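Surface protein VspA (Borrelia turicatae, PDB 1YJG) belongs to the variable small proteins of the outer membrane, antigenically distinct lipoproteins whose switching probably serves evasion of the host immune response. Local coordinates at residues T19-I24 / T137-L142; S56-V61 / E130-L135. All blocks are in the same frame, centred on the assembly; numbering follows the deposited sequence.

Contact 1: residues T19-I24 / T137-L142; sequences TLVKSI and TAIDAL
K22 sets CG beside its backbone N, anti to the carbonyl carbon, bends at the CB-CG bond (chi2 -54°) and then runs extended to NZ, a path that carries the ammonium across to D140 although the CB of neither residue points at the other segment. V21 places CG1 opposite its backbone N (chi1 169°), which aims this methyl at I139. The two pairs join helices 2-28 and 129-155, which run antiparallel here in the helical bundle of the Vsp core and lie near the two ends of the modelled chain. The backbones come closest at V21 and I139, with CA atoms 8.0 Å apart, and both residues direct their CB toward the facing helix. V21 CG1 meets I139 CG2 at 4.0 Å, and the two side chains pass alongside one another, pointing opposite ways. This is a single methyl contact on the buried side; I139 also packs on V14, V17 and H18 of helix 2-28, and V21 on L135 and N136.

At the next residue of each helix, on the partly exposed margin, K22 and D140 cross at about a right angle and form a salt bridge, NZ to OD1 3.0 Å. NZ approaches OD1 from the syn side, 22° out of the carboxylate plane, and is clearly nearer to it than to OD2, at 3.7 Å. Each charged end has a further partner: NZ also donates to N136 OD1, and D140 OD1 also pairs with H18 NE2. Since H18 and K22 lie one helical turn apart, as do N136 and D140, the network spans a turn of both helices. The last methylene of the lysine shares in the approach, with K22 CE 3.5 Å from D140 OD1.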
ATOM      1  N   THR A  19       0.547  -0.246  -6.817  1.00 10.95           N
ATOM      2  CA  THR A  19       0.551   0.652  -5.669  1.00 13.61           C
ATOM      3  C   THR A  19       1.112  -0.060  -4.433  1.00 13.13           C
ATOM      4  O   THR A  19       1.986   0.484  -3.756  1.00 10.22           O
ATOM      5  CB  THR A  19      -0.847   1.174  -5.397  1.00 13.01           C
ATOM      6  OG1 THR A  19      -1.188   2.156  -6.395  1.00 16.50           O
ATOM      7  CG2 THR A  19      -0.900   1.923  -4.066  1.00  9.92           C
ATOM      8  N   LEU A  20       0.622  -1.269  -4.150  1.00  8.93           N
ATOM      9  CA  LEU A  20       1.107  -2.030  -3.001  1.00 11.00           C
ATOM     10  C   LEU A  20       2.641  -2.221  -3.035  1.00 13.16           C
ATOM     11  O   LEU A  20       3.297  -2.134  -2.003  1.00 10.15           O
ATOM     12  CB  LEU A  20       0.436  -3.393  -2.927  1.00 12.59           C
ATOM     13  CG  LEU A  20      -1.049  -3.411  -2.542  1.00 13.81           C
ATOM     14  CD1 LEU A  20      -1.539  -4.837  -2.480  1.00 14.89           C
ATOM     15  CD2 LEU A  20      -1.288  -2.722  -1.201  1.00 14.70           C
ATOM     16  N   VAL A  21       3.186  -2.486  -4.220  1.00  8.32           N
ATOM     17  CA  VAL A  21       4.613  -2.694  -4.400  1.00 12.39           C
ATOM     18  C   VAL A  21       5.381  -1.398  -4.083  1.00 11.62           C
ATOM     19  O   VAL A  21       6.369  -1.423  -3.351  1.00 11.51           O
ATOM     20  CB  VAL A  21       4.934  -3.220  -5.827  1.00  9.83           C
ATOM     21  CG1 VAL A  21       6.431  -3.184  -6.119  1.00  9.20           C
ATOM     22  CG2 VAL A  21       4.400  -4.632  -5.996  1.00  7.25           C
ATOM     23  N   LYS A  22       4.887  -0.282  -4.606  1.00 11.38           N
ATOM     24  CA  LYS A  22       5.484   1.021  -4.380  1.00 11.09           C
ATOM     25  C   LYS A  22       5.329   1.445  -2.919  1.00 11.55           C
ATOM     26  O   LYS A  22       6.163   2.218  -2.404  1.00 12.03           O
ATOM     27  CB  LYS A  22       4.843   2.081  -5.278  1.00 10.62           C
ATOM     28  CG  LYS A  22       4.962   1.838  -6.791  1.00 13.21           C
ATOM     29  CD  LYS A  22       6.400   1.615  -7.250  1.00 13.90           C
ATOM     30  CE  LYS A  22       6.418   1.280  -8.733  1.00 15.42           C
ATOM     31  NZ  LYS A  22       7.771   0.980  -9.233  1.00 11.58           N
ATOM     32  N   SER A  23       4.284   0.939  -2.259  1.00  5.97           N
ATOM     33  CA  SER A  23       3.999   1.258  -0.856  1.00  5.56           C
ATOM     34  C   SER A  23       5.135   0.796   0.027  1.00  7.67           C
ATOM     35  O   SER A  23       5.334   1.347   1.101  1.00 10.71           O
ATOM     36  CB  SER A  23       2.649   0.672  -0.382  1.00  6.91           C
ATOM     37  OG  SER A  23       2.722  -0.680   0.060  1.00  3.12           O
ATOM     38  N   ILE A  24       5.878  -0.214  -0.428  1.00  9.21           N
ATOM     39  CA  ILE A  24       7.021  -0.726   0.327  1.00 10.36           C
ATOM     40  C   ILE A  24       8.097   0.387   0.440  1.00 11.98           C
ATOM     41  O   ILE A  24       8.863   0.396   1.389  1.00 10.08           O
ATOM     42  CB  ILE A  24       7.601  -2.016  -0.304  1.00 10.45           C
ATOM     43  CG1 ILE A  24       6.506  -3.063  -0.577  1.00 11.47           C
ATOM     44  CG2 ILE A  24       8.688  -2.603   0.598  1.00 11.98           C
ATOM     45  CD1 ILE A  24       5.643  -3.442   0.623  1.00 12.05           C
ATOM     46  N   THR A 137      10.408  -3.746 -11.222  1.00 16.79           N
ATOM     47  CA  THR A 137      10.642  -3.740 -12.661  1.00 14.40           C
ATOM     48  C   THR A 137       9.516  -4.482 -13.368  1.00 10.08           C
ATOM     49  O   THR A 137       8.987  -4.020 -14.374  1.00 12.41           O
ATOM     50  CB  THR A 137      11.969  -4.454 -12.978  1.00 10.42           C
ATOM     51  OG1 THR A 137      13.073  -3.637 -12.572  1.00 17.89           O
ATOM     52  CG2 THR A 137      12.167  -4.639 -14.481  1.00 13.71           C
ATOM     53  N   ALA A 138       9.164  -5.640 -12.823  1.00 10.27           N
ATOM     54  CA  ALA A 138       8.124  -6.489 -13.383  1.00  9.02           C
ATOM     55  C   ALA A 138       6.735  -5.873 -13.362  1.00 12.68           C
ATOM     56  O   ALA A 138       5.985  -5.995 -14.335  1.00 14.30           O
ATOM     57  CB  ALA A 138       8.118  -7.826 -12.654  1.00  8.91           C
ATOM     58  N   ILE A 139       6.379  -5.230 -12.250  1.00 13.62           N
ATOM     59  CA  ILE A 139       5.057  -4.619 -12.122  1.00 12.58           C
ATOM     60  C   ILE A 139       4.921  -3.368 -12.997  1.00 14.24           C
ATOM     61  O   ILE A 139       3.824  -3.065 -13.482  1.00  9.34           O
ATOM     62  CB  ILE A 139       4.694  -4.343 -10.616  1.00 10.42           C
ATOM     63  CG1 ILE A 139       3.197  -4.068 -10.453  1.00  9.10           C
ATOM     64  CG2 ILE A 139       5.503  -3.179 -10.042  1.00  9.80           C
ATOM     65  CD1 ILE A 139       2.274  -5.072 -11.133  1.00  6.66           C
ATOM     66  N   ASP A 140       6.026  -2.644 -13.191  1.00 12.49           N
ATOM     67  CA  ASP A 140       6.013  -1.443 -14.023  1.00 15.62           C
ATOM     68  C   ASP A 140       5.651  -1.883 -15.421  1.00 16.13           C
ATOM     69  O   ASP A 140       4.870  -1.229 -16.090  1.00 19.24           O
ATOM     70  CB  ASP A 140       7.397  -0.755 -14.116  1.00 17.12           C
ATOM     71  CG  ASP A 140       7.752   0.075 -12.895  1.00 17.57           C
ATOM     72  OD1 ASP A 140       6.872   0.411 -12.078  1.00 20.39           O
ATOM     73  OD2 ASP A 140       8.926   0.442 -12.674  1.00 21.36           O
ATOM     74  N   ALA A 141       6.232  -2.999 -15.861  1.00 16.52           N
ATOM     75  CA  ALA A 141       5.970  -3.520 -17.205  1.00 15.52           C
ATOM     76  C   ALA A 141       4.528  -3.970 -17.359  1.00 16.69           C
ATOM     77  O   ALA A 141       3.887  -3.692 -18.380  1.00 16.97           O
ATOM     78  CB  ALA A 141       6.937  -4.672 -17.544  1.00 15.12           C
ATOM     79  N   LEU A 142       4.002  -4.663 -16.352  1.00 14.87           N
ATOM     80  CA  LEU A 142       2.626  -5.128 -16.433  1.00 10.87           C
ATOM     81  C   LEU A 142       1.642  -3.966 -16.419  1.00 13.15           C
ATOM     82  O   LEU A 142       0.609  -4.040 -17.087  1.00 15.41           O
ATOM     83  CB  LEU A 142       2.303  -6.126 -15.313  1.00 11.92           C
ATOM     84  CG  LEU A 142       0.882  -6.711 -15.310  1.00  8.99           C
ATOM     85  CD1 LEU A 142       0.575  -7.432 -16.606  1.00  9.97           C
ATOM     86  CD2 LEU A 142       0.712  -7.647 -14.137  1.00  8.60           C
TER

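Contact 2: residues S56-V61 / E130-L135; sequences SVISAV and EELIKL
This is a purely apolar, buried contact in the interior of the bundle, between helices 48-69 and 129-155, close to the centre of the chain. Its evidence is a pair of methyl approaches made by one isoleucine. I58 CD1 and L135 CD2 meet tip to tip at 3.8 Å, and the same I58 CD1 lies 4.4 Å from L132 CD1, so one terminal methyl faces two leucines three residues, about one helical turn, apart on the other helix. L135 holds CG anti to its backbone N (chi1 174°), which extends the isobutyl group across toward I58. L132 does not aim its CB at helix 48-69, and only the end of its side chain comes near.

The backbones stay well separated: the nearest CA atoms, those of I58 and L132, are 9.2 Å apart, and the gap is bridged by side chains alone. F92 of helix 76-98 also packs on I58, V85 of that helix on L135, and I24 of helix 2-28 on both I58 and L132. With no hydrogen bond or salt bridge between the segments, the attachment depends on hydrophobic burial and van der Waals fit.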
ATOM      1  N   SER A  56       3.778  -8.890   4.749  1.00 12.28           N
ATOM      2  CA  SER A  56       2.321  -9.081   4.638  1.00 13.79           C
ATOM      3  C   SER A  56       1.738  -8.387   3.396  1.00 10.84           C
ATOM      4  O   SER A  56       0.819  -8.905   2.762  1.00 12.09           O
ATOM      5  CB  SER A  56       1.613  -8.599   5.912  1.00 13.17           C
ATOM      6  OG  SER A  56       0.229  -8.904   5.880  1.00  9.94           O
ATOM      7  N   VAL A  57       2.274  -7.217   3.063  1.00 10.52           N
ATOM      8  CA  VAL A  57       1.832  -6.474   1.894  1.00 12.29           C
ATOM      9  C   VAL A  57       2.240  -7.266   0.644  1.00 11.32           C
ATOM     10  O   VAL A  57       1.457  -7.391  -0.269  1.00  9.76           O
ATOM     11  CB  VAL A  57       2.438  -5.046   1.854  1.00 12.51           C
ATOM     12  CG1 VAL A  57       2.217  -4.395   0.498  1.00 11.64           C
ATOM     13  CG2 VAL A  57       1.832  -4.180   2.953  1.00 14.68           C
ATOM     14  N   ILE A  58       3.457  -7.808   0.613  1.00 14.36           N
ATOM     15  CA  ILE A  58       3.908  -8.575  -0.554  1.00 15.93           C
ATOM     16  C   ILE A  58       3.161  -9.902  -0.653  1.00 15.17           C
ATOM     17  O   ILE A  58       3.032 -10.433  -1.743  1.00 12.60           O
ATOM     18  CB  ILE A  58       5.454  -8.752  -0.588  1.00 15.09           C
ATOM     19  CG1 ILE A  58       6.142  -7.390  -0.653  1.00 14.10           C
ATOM     20  CG2 ILE A  58       5.890  -9.569  -1.804  1.00 14.98           C
ATOM     21  CD1 ILE A  58       5.653  -6.481  -1.759  1.00 18.54           C
ATOM     22  N   SER A  59       2.650 -10.411   0.474  1.00 16.28           N
ATOM     23  CA  SER A  59       1.890 -11.664   0.485  1.00 15.83           C
ATOM     24  C   SER A  59       0.549 -11.374  -0.162  1.00 10.49           C
ATOM     25  O   SER A  59       0.025 -12.205  -0.891  1.00  7.18           O
ATOM     26  CB  SER A  59       1.669 -12.210   1.899  1.00 17.06           C
ATOM     27  OG  SER A  59       2.876 -12.729   2.422  1.00 25.39           O
ATOM     28  N   ALA A  60       0.001 -10.189   0.110  1.00 11.91           N
ATOM     29  CA  ALA A  60      -1.286  -9.774  -0.463  1.00 10.77           C
ATOM     30  C   ALA A  60      -1.096  -9.618  -1.962  1.00 10.57           C
ATOM     31  O   ALA A  60      -1.966  -9.990  -2.738  1.00 12.05           O
ATOM     32  CB  ALA A  60      -1.769  -8.465   0.151  1.00  8.58           C
ATOM     33  N   VAL A  61       0.053  -9.066  -2.355  1.00  8.20           N
ATOM     34  CA  VAL A  61       0.387  -8.874  -3.760  1.00 10.50           C
ATOM     35  C   VAL A  61       0.425 -10.220  -4.483  1.00 10.79           C
ATOM     36  O   VAL A  61      -0.145 -10.370  -5.564  1.00 14.44           O
ATOM     37  CB  VAL A  61       1.769  -8.213  -3.908  1.00  7.90           C
ATOM     38  CG1 VAL A  61       2.312  -8.403  -5.319  1.00  9.58           C
ATOM     39  CG2 VAL A  61       1.688  -6.760  -3.571  1.00  6.98           C
ATOM     40  N   GLU A 130      16.830  -7.158  -3.345  1.00 17.79           N
ATOM     41  CA  GLU A 130      17.133  -7.452  -4.742  1.00 17.66           C
ATOM     42  C   GLU A 130      15.877  -7.970  -5.423  1.00 15.16           C
ATOM     43  O   GLU A 130      15.557  -7.562  -6.530  1.00 14.43           O
ATOM     44  CB  GLU A 130      18.238  -8.497  -4.853  1.00 19.40           C
ATOM     45  CG  GLU A 130      18.548  -8.960  -6.273  1.00 23.81           C
ATOM     46  CD  GLU A 130      19.231  -7.897  -7.136  1.00 27.53           C
ATOM     47  OE1 GLU A 130      19.562  -8.212  -8.298  1.00 32.78           O
ATOM     48  OE2 GLU A 130      19.447  -6.754  -6.671  1.00 28.65           O
ATOM     49  N   GLU A 131      15.163  -8.860  -4.733  1.00 14.74           N
ATOM     50  CA  GLU A 131      13.941  -9.457  -5.248  1.00 13.67           C
ATOM     51  C   GLU A 131      12.851  -8.381  -5.401  1.00 11.61           C
ATOM     52  O   GLU A 131      12.032  -8.436  -6.315  1.00 16.99           O
ATOM     53  CB  GLU A 131      13.467 -10.595  -4.328  1.00 14.64           C
ATOM     54  CG  GLU A 131      14.326 -11.869  -4.344  1.00 14.21           C
ATOM     55  CD  GLU A 131      15.598 -11.798  -3.488  1.00 15.54           C
ATOM     56  OE1 GLU A 131      15.811 -10.796  -2.775  1.00 11.58           O
ATOM     57  OE2 GLU A 131      16.403 -12.761  -3.521  1.00 14.95           O
ATOM     58  N   LEU A 132      12.850  -7.422  -4.482  1.00 10.91           N
ATOM     59  CA  LEU A 132      11.896  -6.325  -4.470  1.00  9.11           C
ATOM     60  C   LEU A 132      12.138  -5.412  -5.660  1.00 12.26           C
ATOM     61  O   LEU A 132      11.178  -4.875  -6.230  1.00 11.54           O
ATOM     62  CB  LEU A 132      11.984  -5.563  -3.156  1.00  8.57           C
ATOM     63  CG  LEU A 132      11.018  -4.401  -2.955  1.00 11.19           C
ATOM     64  CD1 LEU A 132       9.559  -4.871  -3.079  1.00 11.52           C
ATOM     65  CD2 LEU A 132      11.295  -3.763  -1.608  1.00 11.20           C
ATOM     66  N   ILE A 133      13.410  -5.249  -6.040  1.00 11.92           N
ATOM     67  CA  ILE A 133      13.775  -4.423  -7.189  1.00 13.59           C
ATOM     68  C   ILE A 133      13.217  -5.068  -8.453  1.00 14.02           C
ATOM     69  O   ILE A 133      12.658  -4.387  -9.309  1.00  8.89           O
ATOM     70  CB  ILE A 133      15.312  -4.266  -7.311  1.00 13.87           C
ATOM     71  CG1 ILE A 133      15.810  -3.196  -6.340  1.00 13.79           C
ATOM     72  CG2 ILE A 133      15.729  -3.914  -8.758  1.00 14.80           C
ATOM     73  CD1 ILE A 133      17.344  -3.143  -6.205  1.00 11.76           C
ATOM     74  N   LYS A 134      13.395  -6.386  -8.569  1.00 16.68           N
ATOM     75  CA  LYS A 134      12.903  -7.141  -9.724  1.00 17.47           C
ATOM     76  C   LYS A 134      11.375  -7.097  -9.757  1.00 15.05           C
ATOM     77  O   LYS A 134      10.773  -7.030 -10.818  1.00 13.17           O
ATOM     78  CB  LYS A 134      13.401  -8.600  -9.693  1.00 19.13           C
ATOM     79  CG  LYS A 134      14.937  -8.718  -9.710  1.00 23.63           C
ATOM     80  CD  LYS A 134      15.451 -10.140  -9.999  1.00 26.34           C
ATOM     81  CE  LYS A 134      16.939 -10.146 -10.390  1.00 27.29           C
ATOM     82  NZ  LYS A 134      17.778 -10.918  -9.418  1.00 29.11           N
ATOM     83  N   LEU A 135      10.756  -7.105  -8.581  1.00 14.28           N
ATOM     84  CA  LEU A 135       9.303  -7.059  -8.472  1.00 10.76           C
ATOM     85  C   LEU A 135       8.786  -5.728  -8.997  1.00 12.76           C
ATOM     86  O   LEU A 135       7.718  -5.674  -9.617  1.00  8.75           O
ATOM     87  CB  LEU A 135       8.891  -7.238  -7.015  1.00 13.02           C
ATOM     88  CG  LEU A 135       7.434  -7.086  -6.602  1.00  9.95           C
ATOM     89  CD1 LEU A 135       6.538  -7.990  -7.414  1.00 12.43           C
ATOM     90  CD2 LEU A 135       7.293  -7.385  -5.106  1.00  8.76           C
TER

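How the contacts relate
Contacts 1 and 2 share helix 129-155, using successive parts of it, and their centres lie 8 Å apart near the middle of the chain. They touch directly through side chains of L20 and I24, which pack on both segments of contact 2: I24 CD1 is 3.6 Å from V57 CG1, I24 CG2 is 3.6 Å from L132 CD2, and L20 CB is 3.6 Å from V61 CG2. Apolar side chains of helices 2-28, 48-69 and 129-155 therefore meet where the contacts adjoin, while contact 1 adds a charged pair at its margin that contact 2 lacks. Both also border the second subunit: T19 hydrogen-bonds to D16 of that subunit, and S56 to the backbone of its E26.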